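Local coordinates for Peptide/nickel transport system substrate-binding protein (Listeria monocytogenes serotype 1/2a, PDB 5KZT) that binds peptide and probably serves as the extracellular substrate-binding component of an oligopeptide transport system, at residues A[201-213]-A[220-232]. Residues are numbered along the deposited sequence; the frame is centred on the assembly and turned at random.
Sequences GTNKKWTYVKNDK and VKLKQINVQVVQD
Two donors converge on OD1 of Asn-226, which also meets the methyl CG2 of Thr-207 across the strands at 3.6 Å. The amide of Gln-224, two residues back on the same strand, sends NE2 to OD1 over 2.9 Å; the bond is nearly straight (172°), with the donor on a lone pair in the carbonyl plane. A water is the other donor and bridges OD1 to Thr-207 OG1, linking the two strands through their side chains, although its contact with OG1 is unusually short and therefore doubtful in detail. Thr-207 divides its labour by torsion: chi1 of -46° sets OG1 beside the backbone N, where Asp-198 is a further partner, and brings CG2 against the Gln-224 amide, 3.5 Å from NE2. Asn-226 turns its ND2 to Asn-18. These contacts illustrate how an antiparallel pair can be largely polar on one face, here that of Thr-207, Gln-224 and Asn-226, and apolar on the other. Strands 205-210 and 224-229, joined through residues 211-223, are the inner pair of a four-stranded mixed sheet, flanked by strands 194-197 and 16-21. Hydrogen-bonded pairs Trp-206/Val-227 and Tyr-208/Ile-225 put their side chains on the apolar face. There Val-227 lies over a face of the Trp-206 indole, a CH-pi contact with CB 3.8 Å from the centroid of the five-membered ring, while its CG2 reaches CE2 of Tyr-208. Ile-225 CB comes to the edge of that phenol ring, near its plane, 3.9 Å from CD2; helix 36-45 also packs on Tyr-208. Beyond the last backbone bond, from Lys-210 N to Lys-223 O, an extended Lys-210 chain runs antiparallel past Val-220, delivering NZ to the Val-220 carbonyl O (2.9 Å) and to that of Lys-217.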
loop_
_atom_site.group_PDB
_atom_site.type_symbol
_atom_site.label_atom_id
_atom_site.label_comp_id
_atom_site.label_asym_id
_atom_site.label_seq_id
_atom_site.Cartn_x
_atom_site.Cartn_y
_atom_site.Cartn_z
ATOM N N GLY A 201 8.648 -12.546 14.149
ATOM C CA GLY A 201 7.292 -12.621 13.623
ATOM C C GLY A 201 6.305 -11.695 14.301
ATOM O O GLY A 201 5.330 -11.276 13.686
ATOM N N THR A 202 6.528 -11.421 15.585
ATOM C CA THR A 202 5.572 -10.671 16.394
ATOM C C THR A 202 6.211 -9.654 17.336
ATOM O O THR A 202 5.529 -9.151 18.217
ATOM C CB THR A 202 4.699 -11.647 17.207
ATOM O OG1 THR A 202 5.528 -12.448 18.067
ATOM C CG2 THR A 202 3.909 -12.565 16.285
ATOM N N ASN A 203 7.477 -9.305 17.117
ATOM C CA ASN A 203 8.204 -8.415 18.015
ATOM C C ASN A 203 8.347 -7.015 17.439
ATOM O O ASN A 203 8.020 -6.763 16.273
ATOM C CB ASN A 203 9.567 -9.006 18.435
ATOM C CG ASN A 203 10.533 -9.145 17.278
ATOM O OD1 ASN A 203 10.138 -9.539 16.184
ATOM N ND2 ASN A 203 11.815 -8.870 17.522
ATOM N N LYS A 204 8.843 -6.108 18.277
ATOM C CA LYS A 204 8.851 -4.678 17.986
ATOM C C LYS A 204 10.180 -4.136 17.467
ATOM O O LYS A 204 10.353 -2.917 17.385
ATOM C CB LYS A 204 8.434 -3.916 19.236
ATOM C CG LYS A 204 7.070 -4.329 19.757
ATOM C CD LYS A 204 6.538 -3.343 20.777
ATOM C CE LYS A 204 7.428 -3.264 22.009
ATOM N NZ LYS A 204 6.910 -2.242 22.983
ATOM N N LYS A 205 11.099 -5.038 17.106
ATOM C CA LYS A 205 12.390 -4.687 16.550
ATOM C C LYS A 205 12.737 -5.646 15.428
ATOM O O LYS A 205 12.288 -6.799 15.404
ATOM C CB LYS A 205 13.463 -4.719 17.646
ATOM C CG LYS A 205 13.199 -3.662 18.691
ATOM C CD LYS A 205 14.305 -3.450 19.709
ATOM C CE LYS A 205 13.758 -2.615 20.858
ATOM N NZ LYS A 205 14.701 -1.559 21.247
ATOM N N TRP A 206 13.488 -5.145 14.469
ATOM C CA TRP A 206 14.086 -5.972 13.448
ATOM C C TRP A 206 15.250 -5.212 12.845
ATOM O O TRP A 206 15.402 -4.004 13.080
ATOM C CB TRP A 206 13.072 -6.380 12.370
ATOM C CG TRP A 206 12.325 -5.257 11.723
ATOM C CD1 TRP A 206 12.691 -4.576 10.605
ATOM C CD2 TRP A 206 11.058 -4.704 12.129
ATOM N NE1 TRP A 206 11.752 -3.633 10.296
ATOM C CE2 TRP A 206 10.736 -3.691 11.208
ATOM C CE3 TRP A 206 10.169 -4.978 13.170
ATOM C CZ2 TRP A 206 9.559 -2.937 11.294
ATOM C CZ3 TRP A 206 8.994 -4.237 13.260
ATOM C CH2 TRP A 206 8.704 -3.217 12.328
ATOM N N THR A 207 16.057 -5.934 12.066
ATOM C CA THR A 207 17.358 -5.461 11.614
ATOM C C THR A 207 17.607 -5.834 10.159
ATOM O O THR A 207 17.284 -6.940 9.741
ATOM C CB THR A 207 18.479 -6.092 12.463
ATOM O OG1 THR A 207 18.124 -6.000 13.835
ATOM C CG2 THR A 207 19.805 -5.399 12.252
ATOM N N TYR A 208 18.183 -4.902 9.403
ATOM C CA TYR A 208 18.660 -5.171 8.062
ATOM C C TYR A 208 20.156 -5.226 8.163
ATOM O O TYR A 208 20.755 -4.336 8.776
ATOM C CB TYR A 208 18.260 -4.053 7.104
ATOM C CG TYR A 208 16.765 -3.878 6.923
ATOM C CD1 TYR A 208 16.033 -4.759 6.130
ATOM C CD2 TYR A 208 16.075 -2.824 7.535
ATOM C CE1 TYR A 208 14.678 -4.609 5.957
ATOM C CE2 TYR A 208 14.707 -2.666 7.350
ATOM C CZ TYR A 208 14.025 -3.563 6.546
ATOM O OH TYR A 208 12.689 -3.401 6.371
ATOM N N VAL A 209 20.771 -6.252 7.580
ATOM C CA VAL A 209 22.229 -6.321 7.543
ATOM C C VAL A 209 22.645 -6.476 6.098
ATOM O O VAL A 209 22.016 -7.221 5.351
ATOM C CB VAL A 209 22.792 -7.472 8.406
ATOM C CG1 VAL A 209 24.309 -7.434 8.403
ATOM C CG2 VAL A 209 22.315 -7.338 9.849
ATOM N N LYS A 210 23.695 -5.747 5.705
ATOM C CA LYS A 210 24.206 -5.820 4.333
ATOM C C LYS A 210 24.400 -7.281 3.911
ATOM O O LYS A 210 25.047 -8.058 4.615
ATOM C CB LYS A 210 25.526 -5.039 4.191
ATOM C CG LYS A 210 26.184 -5.177 2.821
ATOM C CD LYS A 210 27.299 -4.174 2.585
ATOM C CE LYS A 210 28.049 -4.553 1.317
ATOM N NZ LYS A 210 29.011 -3.542 0.813
ATOM N N ASN A 211 23.828 -7.635 2.762
ATOM C CA ASN A 211 23.863 -8.999 2.241
ATOM C C ASN A 211 25.155 -9.205 1.453
ATOM O O ASN A 211 25.314 -8.639 0.386
ATOM C CB ASN A 211 22.632 -9.242 1.354
ATOM C CG ASN A 211 22.586 -10.641 0.763
ATOM O OD1 ASN A 211 23.419 -11.496 1.067
ATOM N ND2 ASN A 211 21.604 -10.877 -0.095
ATOM N N ASP A 212 26.053 -10.038 1.972
ATOM C CA ASP A 212 27.331 -10.329 1.310
ATOM C C ASP A 212 27.186 -11.198 0.048
ATOM O O ASP A 212 28.125 -11.297 -0.732
ATOM C CB ASP A 212 28.307 -10.981 2.297
ATOM C CG ASP A 212 29.760 -10.665 1.985
ATOM O OD1 ASP A 212 30.284 -11.096 0.931
ATOM O OD2 ASP A 212 30.402 -9.985 2.815
ATOM N N LYS A 213 26.020 -11.815 -0.160
ATOM C CA LYS A 213 25.746 -12.572 -1.396
ATOM C C LYS A 213 24.886 -11.827 -2.419
ATOM O O LYS A 213 24.469 -12.418 -3.427
ATOM C CB LYS A 213 25.099 -13.903 -1.044
ATOM C CG LYS A 213 26.012 -14.836 -0.279
ATOM C CD LYS A 213 25.507 -16.262 -0.397
ATOM C CE LYS A 213 26.091 -17.173 0.675
ATOM N NZ LYS A 213 25.558 -16.807 2.018
ATOM N N VAL A 220 26.218 -1.038 -1.870
ATOM C CA VAL A 220 25.537 -0.948 -0.577
ATOM C C VAL A 220 26.561 -0.447 0.427
ATOM O O VAL A 220 27.634 -1.037 0.559
ATOM C CB VAL A 220 24.943 -2.307 -0.137
ATOM C CG1 VAL A 220 24.146 -2.157 1.150
ATOM C CG2 VAL A 220 24.052 -2.877 -1.239
ATOM N N LYS A 221 26.246 0.656 1.098
ATOM C CA LYS A 221 27.181 1.328 2.025
ATOM C C LYS A 221 26.851 1.134 3.489
ATOM O O LYS A 221 27.746 1.154 4.320
ATOM C CB LYS A 221 27.254 2.837 1.717
ATOM C CG LYS A 221 27.686 3.195 0.293
ATOM C CD LYS A 221 28.901 2.386 -0.174
ATOM C CE LYS A 221 29.178 2.483 -1.675
ATOM N NZ LYS A 221 29.991 3.682 -2.029
ATOM N N LEU A 222 25.576 0.996 3.809
ATOM C CA LEU A 222 25.145 0.738 5.181
ATOM C C LEU A 222 25.449 -0.710 5.554
ATOM O O LEU A 222 25.040 -1.626 4.847
ATOM C CB LEU A 222 23.662 1.011 5.333
ATOM C CG LEU A 222 23.285 2.491 5.282
ATOM C CD1 LEU A 222 21.774 2.655 5.171
ATOM C CD2 LEU A 222 23.854 3.231 6.475
ATOM N N LYS A 223 26.163 -0.920 6.650
ATOM C CA LYS A 223 26.364 -2.282 7.123
ATOM C C LYS A 223 25.127 -2.815 7.886
ATOM O O LYS A 223 24.880 -4.004 7.885
ATOM C CB LYS A 223 27.673 -2.407 7.926
ATOM C CG LYS A 223 27.662 -1.798 9.296
ATOM C CD LYS A 223 29.084 -1.727 9.857
ATOM C CE LYS A 223 29.054 -1.119 11.238
ATOM N NZ LYS A 223 30.376 -1.063 11.865
ATOM N N GLN A 224 24.348 -1.922 8.512
ATOM C CA GLN A 224 23.242 -2.325 9.382
ATOM C C GLN A 224 22.199 -1.212 9.520
ATOM O O GLN A 224 22.547 -0.034 9.640
ATOM C CB GLN A 224 23.768 -2.730 10.767
ATOM C CG GLN A 224 22.691 -3.303 11.680
ATOM C CD GLN A 224 23.236 -4.257 12.716
ATOM O OE1 GLN A 224 24.146 -5.043 12.438
ATOM N NE2 GLN A 224 22.674 -4.214 13.919
ATOM N N ILE A 225 20.931 -1.594 9.468
ATOM C CA ILE A 225 19.816 -0.661 9.674
ATOM C C ILE A 225 18.958 -1.268 10.782
ATOM O O ILE A 225 18.461 -2.369 10.631
ATOM C CB ILE A 225 18.998 -0.422 8.386
ATOM C CG1 ILE A 225 19.899 0.043 7.230
ATOM C CG2 ILE A 225 17.884 0.579 8.633
ATOM C CD1 ILE A 225 19.254 -0.092 5.859
ATOM N N ASN A 226 18.831 -0.562 11.900
ATOM C CA ASN A 226 18.071 -1.027 13.059
ATOM C C ASN A 226 16.718 -0.347 13.037
ATOM O O ASN A 226 16.643 0.887 12.882
ATOM C CB ASN A 226 18.790 -0.647 14.354
ATOM C CG ASN A 226 20.188 -1.234 14.438
ATOM O OD1 ASN A 226 20.360 -2.447 14.289
ATOM N ND2 ASN A 226 21.200 -0.385 14.676
ATOM N N VAL A 227 15.655 -1.133 13.203
ATOM C CA VAL A 227 14.291 -0.608 13.218
ATOM C C VAL A 227 13.604 -0.986 14.514
ATOM O O VAL A 227 13.711 -2.135 14.961
ATOM C CB VAL A 227 13.451 -1.154 12.040
ATOM C CG1 VAL A 227 12.106 -0.451 11.993
ATOM C CG2 VAL A 227 14.208 -0.972 10.736
ATOM N N GLN A 228 12.904 -0.021 15.111
ATOM C CA GLN A 228 12.067 -0.271 16.293
ATOM C C GLN A 228 10.694 0.351 16.103
ATOM O O GLN A 228 10.539 1.401 15.477
ATOM C CB GLN A 228 12.736 0.225 17.565
ATOM C CG GLN A 228 13.018 1.703 17.587
ATOM C CD GLN A 228 13.731 2.134 18.847
ATOM O OE1 GLN A 228 13.180 2.050 19.944
ATOM N NE2 GLN A 228 14.951 2.619 18.697
ATOM N N VAL A 229 9.690 -0.308 16.653
ATOM C CA VAL A 229 8.337 0.209 16.628
ATOM C C VAL A 229 8.149 1.323 17.653
ATOM O O VAL A 229 8.450 1.152 18.830
ATOM C CB VAL A 229 7.317 -0.918 16.844
ATOM C CG1 VAL A 229 5.904 -0.359 16.921
ATOM C CG2 VAL A 229 7.442 -1.918 15.706
ATOM N N VAL A 230 7.673 2.473 17.187
ATOM C CA VAL A 230 7.374 3.637 18.048
ATOM C C VAL A 230 6.033 4.166 17.576
ATOM O O VAL A 230 5.852 4.373 16.392
ATOM C CB VAL A 230 8.420 4.771 17.917
ATOM C CG1 VAL A 230 8.046 5.942 18.834
ATOM C CG2 VAL A 230 9.822 4.266 18.262
ATOM N N GLN A 231 5.106 4.378 18.497
ATOM C CA GLN A 231 3.726 4.696 18.135
ATOM C C GLN A 231 3.222 5.993 18.734
ATOM O O GLN A 231 2.002 6.222 18.800
ATOM C CB GLN A 231 2.844 3.548 18.577
ATOM C CG GLN A 231 3.250 2.243 17.923
ATOM C CD GLN A 231 2.228 1.173 18.156
ATOM O OE1 GLN A 231 1.974 0.807 19.302
ATOM N NE2 GLN A 231 1.597 0.692 17.080
ATOM N N ASP A 232 4.149 6.818 19.210
ATOM C CA ASP A 232 3.818 8.152 19.646
ATOM C C ASP A 232 5.027 9.067 19.438
ATOM O O ASP A 232 6.178 8.674 19.656
ATOM C CB ASP A 232 3.307 8.152 21.089
ATOM C CG ASP A 232 4.414 8.121 22.108
ATOM O OD1 ASP A 232 4.881 7.010 22.407
ATOM O OD2 ASP A 232 4.814 9.208 22.602
HETATM O O HOH W 1 18.311 -4.092 15.467
#